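Local structure of L-Ala-D/L-Glu Epimerase (Escherichia coli, 1JPD) at residues E40-T45 and A102-Q107; R284-A289 and A299-P304; H158-R163 and A190-L195; Y51-E56 and A180-R185. The protein belongs to the enolase superfamily of enzymes, combining an N-terminal capping domain of sheet and helices with a C-terminal barrel of the TIM type. All blocks are in the same frame, centred on the assembly; numbering follows the deposited sequence.

Contact 1 lies in the capping domain, contacts 2 and 3 in the barrel, and contact 4 bridges the two. Contacts 1 and 3 are farthest apart, their centres about 50 Å from each other on opposite sides of the chain's centre. Contacts 1 and 2 touch where the domains meet, with Thr45 CG2 3.9 Å from Arg284 CD. Contacts 3 and 4 are joined by a cation-pi pair in which Arg192 NH1 approaches Trp184 CG at 3.3 Å. As in other enolase relatives, the active site probably lies at the C-terminal ends of the barrel strands; segments 180-185 of contact 4 and 299-304 of contact 2 both follow such ends, the centres of these contacts about 20 Å apart.

Contact 1 (E40-T45 and A102-Q107); sequences EGIKGT and AARRQQ
The guanidinium group of Arg104 meets the backbone carbonyl of Lys43 obliquely, neither squarely over a face nor at an edge. Arg104 NE is 3.3 Å from Lys43 O, but the angle is too poor for a hydrogen bond; NE has instead a long, weak ion pair with Asp100, whose carboxylate also accepts the backbone N-H of Thr45. This is the capping domain of the enolase superfamily, where the end of helix 89-104 leans on strand 42-48, an outer strand of a three-stranded antiparallel sheet. The closest apolar packing is made by Ile42. Its chi1 of -45° sets CG2 anti to the backbone N and carries that methyl to 3.4 Å from Arg104 CB and 3.8 Å from Arg105 CG. A beta-branched residue suits the place, for it fits an extended strand and offers a broad flank to the aliphatic parts of two arginines whose polar ends can stay near solvent. Lys43 sends its own chain away from the helix, to a salt bridge with Glu36. Before the strand, Gly41 adopts backbone angles at which a CB would collide with the carbonyl O of Glu40. The helix closes in a Schellman motif with Gln107 at the C-prime position, its phi of +47°, and its backbone N donates to Arg104 O at 3.0 Å.

Contact 2 (R284-A289 and A299-P304); sequences RAISAA and ADLDGP
Leu301 and Pro304 are the residues of 299-304 that press on Ile286, in a buried contact without hydrogen bonds between the segments. The second segment starts at Ala299, at the end of strand 298-299, where a backbone hydrogen bond to Ala125 joins the last parallel strand to the first. Asp300 turns its carboxylate to a salt bridge with Lys152. Leu301 then faces the helix: its CB lies 3.7 Å from Ile286 CG2, the two side chains passing at a slant, while its CD2 comes within 4.5 Å of Ala289 CB, where a small residue lets helix and loop lie close. Asp302 points away from the helix, and its OD2 bonds to Trp306. Gly303 begins a short 3-10 turn, and Pro304, whose fixed phi suits such a turn, brings its ring CG to 3.4 Å from Ile286 CG1. Ile286 can serve both neighbours because it is forked at CB: a chi1 of -55° places CG1 beside the backbone N, toward the proline, and CG2 on the branch that meets the leucine. Helix 283-289 thus packs on the loop leaving strand 298-299, an arrangement belonging to the closing part of the eight-stranded, TIM-type barrel of the enolase superfamily.

Contact 3 (H158-R163 and A190-L195); sequences HLISER and AARCQL
Ile160 lies beneath one face of the Arg192 guanidinium, with CG1 3.7 Å below the plane and under its centre. The two side chains cross at about a right angle, and the arginine gets there by stretching out: from CG to NE its chain is fully extended, with chi2 at 180°, so a side chain that does not leave its helix toward the neighbour still spans the gap. The flat group lets a methylene pack on its face while its rim stays available to polar partners, and NH1 is hydrogen-bonded to Asn157 OD1. One turn farther on, Leu195 turns the other way about CB: chi1 of 172° puts CG anti to the backbone N, and the branch CD2 reaches 3.6 Å from Ser161 CB. Serine is small enough there for the leucine methyl to come within 3.5 Å of Ser161 CA, at the partly open edge of the contact. The contact joins the first turn of helix 160-170 to helix 189-198, which follow the adjacent parallel strands 150-154 and 175-179 on the outside of the barrel. Beyond, Arg163 packs on helix 133-145, whereas Cys193 faces the loop that holds Pro222 and Leu223.

Contact 4 (Y51-E56 and A180-R185); sequences YPRYGE and ANESWR
Arg53 and Glu182 meet in a side-on, two-pronged salt bridge that ties a loop of the capping domain to one at the C-terminal side of the barrel, across the domain interface of the enolase fold. At the start of the arginine, CB lies 4.1 Å above one face of the Tyr51 ring, offset toward its rim. CG stands anti to the backbone N, with chi1 at -165°, which sends the extended chain straight out of the loop. CD approaches Glu182 OE1 at 4.1 Å. The bonds follow: NE donates to Glu182 OE1 at 3.1 Å, nearly straight at 161° and in the guanidinium plane, and NH2 donates to Glu182 OE2 at 3.2 Å, this partner tilted somewhat out of that plane. Both oxygens use their syn lone pairs, and the two flat groups stand only 29° apart. NH1, on the other side of the group, lies in the plane of the Tyr54 ring at its edge. Long, charged residues suit a gap in which Arg53 CA and Glu182 CA, the nearest CA pair, are 12.3 Å apart. Glu182 OE2 has a second donor in the backbone N of Ala210, which helps to fix the carboxylate. The glutamate is presented by a type I' beta turn from Ala180 to Ser183, and Asn181, a residue tolerant of positive phi, suits its first corner. Ala180 O takes two bonds in this turn, from Ser183 N at 2.9 Å and from Ser183 OG at 2.7 Å, the hydroxyl lying in the carbonyl plane.

Contact 1 (E40-T45 and A102-Q107)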
# COMPACT_ATOMS: atom_id res chain seq x y z
N GLU A 40 -24.94 -9.41 -15.21
CA GLU A 40 -26.34 -9.04 -15.41
C GLU A 40 -26.93 -8.12 -14.34
O GLU A 40 -27.39 -8.57 -13.29
CB GLU A 40 -27.20 -10.30 -15.56
CG GLU A 40 -27.33 -11.14 -14.31
CD GLU A 40 -27.98 -12.49 -14.57
OE1 GLU A 40 -29.20 -12.52 -14.85
OE2 GLU A 40 -27.26 -13.51 -14.49
N GLY A 41 -26.90 -6.82 -14.63
CA GLY A 41 -27.46 -5.85 -13.70
C GLY A 41 -26.47 -5.44 -12.65
O GLY A 41 -26.32 -4.26 -12.36
N ILE A 42 -25.78 -6.43 -12.09
CA ILE A 42 -24.80 -6.15 -11.06
C ILE A 42 -23.45 -5.84 -11.69
O ILE A 42 -22.98 -6.59 -12.54
CB ILE A 42 -24.65 -7.35 -10.11
CG1 ILE A 42 -26.03 -7.88 -9.72
CG2 ILE A 42 -23.87 -6.94 -8.86
CD1 ILE A 42 -26.93 -6.86 -9.06
N LYS A 43 -22.85 -4.74 -11.27
CA LYS A 43 -21.55 -4.33 -11.80
C LYS A 43 -20.44 -4.50 -10.76
O LYS A 43 -20.62 -4.16 -9.59
CB LYS A 43 -21.59 -2.87 -12.26
CG LYS A 43 -22.41 -2.62 -13.51
CD LYS A 43 -22.30 -1.16 -13.98
CE LYS A 43 -23.09 -0.92 -15.27
NZ LYS A 43 -22.93 0.47 -15.81
N GLY A 44 -19.30 -5.01 -11.19
CA GLY A 44 -18.17 -5.18 -10.30
C GLY A 44 -17.06 -4.28 -10.81
O GLY A 44 -16.69 -4.36 -11.99
N THR A 45 -16.54 -3.40 -9.96
CA THR A 45 -15.48 -2.51 -10.41
C THR A 45 -14.18 -2.67 -9.65
O THR A 45 -14.15 -2.67 -8.42
CB THR A 45 -15.93 -1.05 -10.33
OG1 THR A 45 -17.09 -0.87 -11.16
CG2 THR A 45 -14.83 -0.12 -10.82
N ALA A 102 -18.78 -10.08 -6.46
CA ALA A 102 -19.24 -11.13 -5.57
C ALA A 102 -19.95 -10.58 -4.33
O ALA A 102 -20.77 -11.27 -3.71
CB ALA A 102 -18.06 -12.01 -5.15
N ALA A 103 -19.66 -9.33 -3.96
CA ALA A 103 -20.29 -8.74 -2.79
C ALA A 103 -21.61 -8.07 -3.16
O ALA A 103 -22.57 -8.14 -2.40
CB ALA A 103 -19.36 -7.73 -2.15
N ARG A 104 -21.64 -7.41 -4.31
CA ARG A 104 -22.86 -6.75 -4.75
C ARG A 104 -23.92 -7.78 -5.10
O ARG A 104 -25.11 -7.53 -4.93
CB ARG A 104 -22.58 -5.86 -5.96
CG ARG A 104 -21.87 -4.57 -5.63
CD ARG A 104 -21.27 -3.95 -6.88
NE ARG A 104 -20.66 -2.65 -6.60
CZ ARG A 104 -21.35 -1.56 -6.29
NH1 ARG A 104 -22.67 -1.61 -6.22
NH2 ARG A 104 -20.72 -0.42 -6.05
N ARG A 105 -23.49 -8.94 -5.59
CA ARG A 105 -24.42 -10.01 -5.95
C ARG A 105 -24.99 -10.67 -4.70
O ARG A 105 -25.70 -11.67 -4.80
CB ARG A 105 -23.73 -11.06 -6.82
CG ARG A 105 -23.60 -10.64 -8.27
CD ARG A 105 -22.81 -11.66 -9.10
NE ARG A 105 -23.55 -12.89 -9.36
CZ ARG A 105 -23.67 -13.90 -8.50
NH1 ARG A 105 -23.10 -13.83 -7.31
NH2 ARG A 105 -24.37 -14.97 -8.85
N GLN A 106 -24.67 -10.13 -3.54
CA GLN A 106 -25.18 -10.65 -2.28
C GLN A 106 -25.64 -9.48 -1.45
O GLN A 106 -25.96 -9.63 -0.26
CB GLN A 106 -24.10 -11.43 -1.55
CG GLN A 106 -23.53 -12.56 -2.36
CD GLN A 106 -22.84 -13.59 -1.49
OE1 GLN A 106 -22.08 -14.43 -1.99
NE2 GLN A 106 -23.10 -13.55 -0.19
N GLN A 107 -25.67 -8.32 -2.08
CA GLN A 107 -26.11 -7.10 -1.42
C GLN A 107 -25.44 -6.93 -0.06
O GLN A 107 -26.12 -6.75 0.96
CB GLN A 107 -27.63 -7.12 -1.29
CG GLN A 107 -28.33 -7.38 -2.62
CD GLN A 107 -29.83 -7.54 -2.47
OE1 GLN A 107 -30.53 -6.62 -2.05
NE2 GLN A 107 -30.34 -8.72 -2.82

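Contact 2 (R284-A289 and A299-P304)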
# COMPACT_ATOMS: atom_id res chain seq x y z
N ARG A 284 -11.52 3.98 -4.80
CA ARG A 284 -11.84 2.62 -5.21
C ARG A 284 -10.79 1.62 -4.77
O ARG A 284 -11.12 0.53 -4.31
CB ARG A 284 -12.01 2.55 -6.74
CG ARG A 284 -13.36 3.07 -7.25
CD ARG A 284 -13.47 2.95 -8.76
NE ARG A 284 -12.36 3.65 -9.40
CZ ARG A 284 -12.45 4.33 -10.54
NH1 ARG A 284 -13.61 4.41 -11.17
NH2 ARG A 284 -11.38 4.96 -11.01
N ALA A 285 -9.52 2.00 -4.87
CA ALA A 285 -8.43 1.11 -4.49
C ALA A 285 -8.29 0.97 -2.98
O ALA A 285 -7.93 -0.10 -2.48
CB ALA A 285 -7.11 1.58 -5.10
N ILE A 286 -8.56 2.04 -2.24
CA ILE A 286 -8.45 1.97 -0.79
C ILE A 286 -9.55 1.05 -0.27
O ILE A 286 -9.29 0.14 0.52
CB ILE A 286 -8.57 3.37 -0.15
CG1 ILE A 286 -7.54 4.32 -0.75
CG2 ILE A 286 -8.33 3.28 1.35
CD1 ILE A 286 -6.10 3.81 -0.63
N SER A 287 -10.78 1.29 -0.72
CA SER A 287 -11.93 0.47 -0.31
C SER A 287 -11.62 -1.00 -0.48
O SER A 287 -11.93 -1.81 0.38
CB SER A 287 -13.17 0.81 -1.15
OG SER A 287 -13.58 2.15 -0.98
N ALA A 288 -11.00 -1.35 -1.61
CA ALA A 288 -10.65 -2.74 -1.89
C ALA A 288 -9.62 -3.31 -0.92
O ALA A 288 -9.53 -4.53 -0.76
CB ALA A 288 -10.14 -2.87 -3.34
N ALA A 289 -8.86 -2.44 -0.27
CA ALA A 289 -7.83 -2.88 0.68
C ALA A 289 -8.30 -2.93 2.13
O ALA A 289 -7.74 -3.67 2.95
CB ALA A 289 -6.61 -1.99 0.56
N ALA A 299 -1.42 1.69 8.96
CA ALA A 299 -2.19 1.79 7.73
C ALA A 299 -1.75 3.04 7.00
O ALA A 299 -1.85 4.15 7.53
CB ALA A 299 -3.68 1.87 8.05
N ASP A 300 -1.24 2.87 5.78
CA ASP A 300 -0.82 4.00 4.96
C ASP A 300 -1.74 3.95 3.74
O ASP A 300 -1.38 3.40 2.69
CB ASP A 300 0.65 3.84 4.56
CG ASP A 300 1.20 5.06 3.86
OD1 ASP A 300 0.49 6.09 3.81
OD2 ASP A 300 2.34 5.01 3.34
N LEU A 301 -2.94 4.51 3.89
CA LEU A 301 -3.94 4.49 2.82
C LEU A 301 -4.40 5.84 2.29
O LEU A 301 -5.44 5.91 1.64
CB LEU A 301 -5.18 3.73 3.31
CG LEU A 301 -5.01 2.34 3.92
CD1 LEU A 301 -6.30 1.93 4.63
CD2 LEU A 301 -4.64 1.35 2.83
N ASP A 302 -3.64 6.90 2.53
CA ASP A 302 -4.10 8.20 2.06
C ASP A 302 -3.79 8.53 0.59
O ASP A 302 -3.86 9.69 0.19
CB ASP A 302 -3.59 9.33 2.99
CG ASP A 302 -2.10 9.62 2.83
OD1 ASP A 302 -1.63 10.56 3.50
OD2 ASP A 302 -1.41 8.92 2.06
N GLY A 303 -3.48 7.52 -0.20
CA GLY A 303 -3.20 7.76 -1.61
C GLY A 303 -4.17 8.73 -2.27
O GLY A 303 -3.75 9.67 -2.95
N PRO A 304 -5.49 8.54 -2.10
CA PRO A 304 -6.45 9.45 -2.72
C PRO A 304 -6.26 10.94 -2.42
O PRO A 304 -6.54 11.77 -3.28
CB PRO A 304 -7.79 8.93 -2.22
CG PRO A 304 -7.55 7.46 -2.07
CD PRO A 304 -6.18 7.43 -1.41

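Contact 3 (H158-R163 and A190-L195)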
# COMPACT_ATOMS: atom_id res chain seq x y z
N HIS A 158 20.77 12.13 3.45
CA HIS A 158 21.33 13.31 4.08
C HIS A 158 20.75 13.72 5.42
O HIS A 158 19.59 13.44 5.73
CB HIS A 158 21.26 14.48 3.11
CG HIS A 158 21.98 14.23 1.83
ND1 HIS A 158 23.36 14.23 1.74
CD2 HIS A 158 21.52 13.91 0.60
CE1 HIS A 158 23.71 13.91 0.51
NE2 HIS A 158 22.62 13.71 -0.20
N LEU A 159 21.59 14.39 6.21
CA LEU A 159 21.23 14.90 7.52
C LEU A 159 20.27 14.01 8.31
O LEU A 159 19.31 14.51 8.90
CB LEU A 159 20.62 16.29 7.37
CG LEU A 159 21.46 17.31 6.59
CD1 LEU A 159 20.70 18.61 6.48
CD2 LEU A 159 22.79 17.52 7.28
N ILE A 160 20.53 12.71 8.35
CA ILE A 160 19.66 11.80 9.07
C ILE A 160 19.53 12.12 10.56
O ILE A 160 18.43 12.05 11.11
CB ILE A 160 20.14 10.34 8.92
CG1 ILE A 160 20.07 9.94 7.45
CG2 ILE A 160 19.29 9.42 9.78
CD1 ILE A 160 18.74 10.28 6.79
N SER A 161 20.62 12.46 11.21
CA SER A 161 20.54 12.75 12.64
C SER A 161 19.80 14.02 12.99
O SER A 161 18.81 13.97 13.73
CB SER A 161 21.94 12.76 13.27
OG SER A 161 22.47 11.45 13.32
N GLU A 162 20.25 15.17 12.48
CA GLU A 162 19.56 16.40 12.83
C GLU A 162 18.08 16.39 12.46
O GLU A 162 17.23 16.79 13.26
CB GLU A 162 20.24 17.63 12.24
CG GLU A 162 19.77 18.91 12.94
CD GLU A 162 20.61 20.12 12.63
OE1 GLU A 162 21.65 19.99 11.94
OE2 GLU A 162 20.23 21.23 13.09
N ARG A 163 17.75 15.91 11.26
CA ARG A 163 16.35 15.85 10.84
C ARG A 163 15.48 15.09 11.85
O ARG A 163 14.49 15.63 12.35
CB ARG A 163 16.22 15.20 9.45
CG ARG A 163 16.64 16.09 8.30
CD ARG A 163 16.72 15.35 6.97
NE ARG A 163 16.91 16.28 5.86
CZ ARG A 163 17.16 15.94 4.60
NH1 ARG A 163 17.26 14.65 4.26
NH2 ARG A 163 17.30 16.88 3.68
N ALA A 190 23.60 0.29 10.80
CA ALA A 190 23.33 -0.08 12.19
C ALA A 190 23.29 1.13 13.12
O ALA A 190 22.34 1.29 13.89
CB ALA A 190 24.37 -1.08 12.67
N ALA A 191 24.32 1.96 13.07
CA ALA A 191 24.35 3.14 13.92
C ALA A 191 23.10 4.02 13.69
O ALA A 191 22.57 4.62 14.63
CB ALA A 191 25.62 3.93 13.62
N ARG A 192 22.66 4.08 12.43
CA ARG A 192 21.49 4.86 12.06
C ARG A 192 20.25 4.28 12.67
O ARG A 192 19.46 5.01 13.25
CB ARG A 192 21.29 4.96 10.55
CG ARG A 192 22.18 5.99 9.92
CD ARG A 192 21.96 6.05 8.43
NE ARG A 192 22.75 7.08 7.78
CZ ARG A 192 22.62 7.45 6.51
NH1 ARG A 192 21.72 6.86 5.73
NH2 ARG A 192 23.38 8.41 6.01
N CYS A 193 20.08 2.96 12.53
CA CYS A 193 18.91 2.33 13.12
C CYS A 193 18.96 2.59 14.62
O CYS A 193 17.93 2.83 15.25
CB CYS A 193 18.89 0.82 12.86
SG CYS A 193 18.70 0.35 11.13
N GLN A 194 20.16 2.58 15.18
CA GLN A 194 20.32 2.82 16.61
C GLN A 194 19.84 4.20 17.01
O GLN A 194 19.25 4.38 18.07
CB GLN A 194 21.78 2.63 17.04
CG GLN A 194 21.91 2.47 18.55
CD GLN A 194 21.06 1.32 19.07
OE1 GLN A 194 21.27 0.16 18.70
NE2 GLN A 194 20.09 1.64 19.93
N LEU A 195 20.10 5.20 16.16
CA LEU A 195 19.65 6.55 16.44
C LEU A 195 18.13 6.62 16.37
O LEU A 195 17.50 7.28 17.18
CB LEU A 195 20.23 7.53 15.42
CG LEU A 195 19.61 8.92 15.56
CD1 LEU A 195 19.89 9.45 16.96
CD2 LEU A 195 20.16 9.85 14.51

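Contact 4 (Y51-E56 and A180-R185)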
# COMPACT_ATOMS: atom_id res chain seq x y z
N TYR A 51 2.62 -0.37 -11.72
CA TYR A 51 3.83 -0.03 -10.96
C TYR A 51 5.05 0.06 -11.87
O TYR A 51 5.63 -0.96 -12.25
CB TYR A 51 4.07 -1.10 -9.88
CG TYR A 51 4.91 -0.65 -8.70
CD1 TYR A 51 5.26 0.69 -8.53
CD2 TYR A 51 5.33 -1.56 -7.72
CE1 TYR A 51 6.00 1.11 -7.42
CE2 TYR A 51 6.07 -1.15 -6.61
CZ TYR A 51 6.40 0.19 -6.47
OH TYR A 51 7.12 0.61 -5.38
N PRO A 52 5.46 1.29 -12.24
CA PRO A 52 6.62 1.48 -13.12
C PRO A 52 7.83 0.66 -12.67
O PRO A 52 8.40 -0.10 -13.45
CB PRO A 52 6.87 2.99 -13.05
CG PRO A 52 5.48 3.54 -12.87
CD PRO A 52 4.88 2.59 -11.84
N ARG A 53 8.20 0.81 -11.39
CA ARG A 53 9.35 0.11 -10.85
C ARG A 53 9.36 -1.42 -11.02
O ARG A 53 10.36 -2.07 -10.72
CB ARG A 53 9.54 0.45 -9.37
CG ARG A 53 10.91 0.03 -8.85
CD ARG A 53 11.04 0.22 -7.36
NE ARG A 53 12.30 -0.30 -6.83
CZ ARG A 53 12.87 -1.44 -7.21
NH1 ARG A 53 12.30 -2.20 -8.14
NH2 ARG A 53 13.98 -1.85 -6.63
N TYR A 54 8.27 -2.00 -11.52
CA TYR A 54 8.20 -3.44 -11.72
C TYR A 54 7.91 -3.82 -13.17
O TYR A 54 7.48 -4.94 -13.46
CB TYR A 54 7.12 -4.06 -10.82
CG TYR A 54 7.45 -4.07 -9.33
CD1 TYR A 54 6.49 -4.44 -8.38
CD2 TYR A 54 8.73 -3.74 -8.88
CE1 TYR A 54 6.80 -4.47 -7.03
CE2 TYR A 54 9.04 -3.77 -7.52
CZ TYR A 54 8.08 -4.14 -6.60
OH TYR A 54 8.40 -4.19 -5.26
N GLY A 55 8.13 -2.87 -14.07
CA GLY A 55 7.93 -3.12 -15.48
C GLY A 55 6.49 -3.12 -15.97
O GLY A 55 6.12 -3.95 -16.82
N GLU A 56 5.68 -2.19 -15.47
CA GLU A 56 4.29 -2.11 -15.89
C GLU A 56 3.99 -0.68 -16.32
O GLU A 56 4.52 0.28 -15.77
CB GLU A 56 3.35 -2.47 -14.76
CG GLU A 56 3.58 -3.81 -14.10
CD GLU A 56 2.61 -4.03 -12.94
OE1 GLU A 56 2.36 -3.06 -12.18
OE2 GLU A 56 2.11 -5.17 -12.80
N ALA A 180 12.96 5.28 4.30
CA ALA A 180 14.24 5.67 3.72
C ALA A 180 14.21 5.40 2.21
O ALA A 180 15.16 5.73 1.49
CB ALA A 180 15.38 4.90 4.39
N ASN A 181 13.13 4.78 1.77
CA ASN A 181 12.90 4.49 0.36
C ASN A 181 14.13 4.05 -0.48
O ASN A 181 14.45 4.66 -1.50
CB ASN A 181 12.27 5.74 -0.27
CG ASN A 181 11.64 5.47 -1.62
OD1 ASN A 181 11.74 6.30 -2.53
ND2 ASN A 181 10.96 4.32 -1.76
N GLU A 182 14.81 3.00 -0.03
CA GLU A 182 15.98 2.47 -0.74
C GLU A 182 17.17 3.42 -0.94
O GLU A 182 18.05 3.15 -1.76
CB GLU A 182 15.56 1.93 -2.11
CG GLU A 182 14.58 0.78 -2.06
CD GLU A 182 14.28 0.18 -3.42
OE1 GLU A 182 13.67 0.85 -4.27
OE2 GLU A 182 14.67 -0.99 -3.64
N SER A 183 17.24 4.52 -0.19
CA SER A 183 18.35 5.46 -0.38
C SER A 183 19.53 5.28 0.58
O SER A 183 20.58 5.90 0.38
CB SER A 183 17.83 6.90 -0.28
OG SER A 183 17.37 7.17 1.03
N TRP A 184 19.37 4.45 1.61
CA TRP A 184 20.44 4.24 2.58
C TRP A 184 21.42 3.17 2.13
O TRP A 184 21.16 2.43 1.18
CB TRP A 184 19.84 3.88 3.94
CG TRP A 184 19.18 5.04 4.63
CD1 TRP A 184 18.86 6.25 4.08
CD2 TRP A 184 18.72 5.08 5.99
NE1 TRP A 184 18.22 7.04 5.01
CE2 TRP A 184 18.12 6.34 6.19
CE3 TRP A 184 18.75 4.16 7.05
CZ2 TRP A 184 17.55 6.72 7.41
CZ3 TRP A 184 18.18 4.54 8.26
CH2 TRP A 184 17.59 5.80 8.43
N ARG A 185 22.56 3.07 2.82
CA ARG A 185 23.56 2.08 2.47
C ARG A 185 23.98 1.19 3.64
O ARG A 185 23.69 1.50 4.81
CB ARG A 185 24.79 2.76 1.86
CG ARG A 185 24.52 3.41 0.50
CD ARG A 185 24.19 2.37 -0.59
NE ARG A 185 23.84 2.99 -1.86
CZ ARG A 185 22.60 3.31 -2.24
NH1 ARG A 185 21.57 3.05 -1.45
NH2 ARG A 185 22.39 3.92 -3.40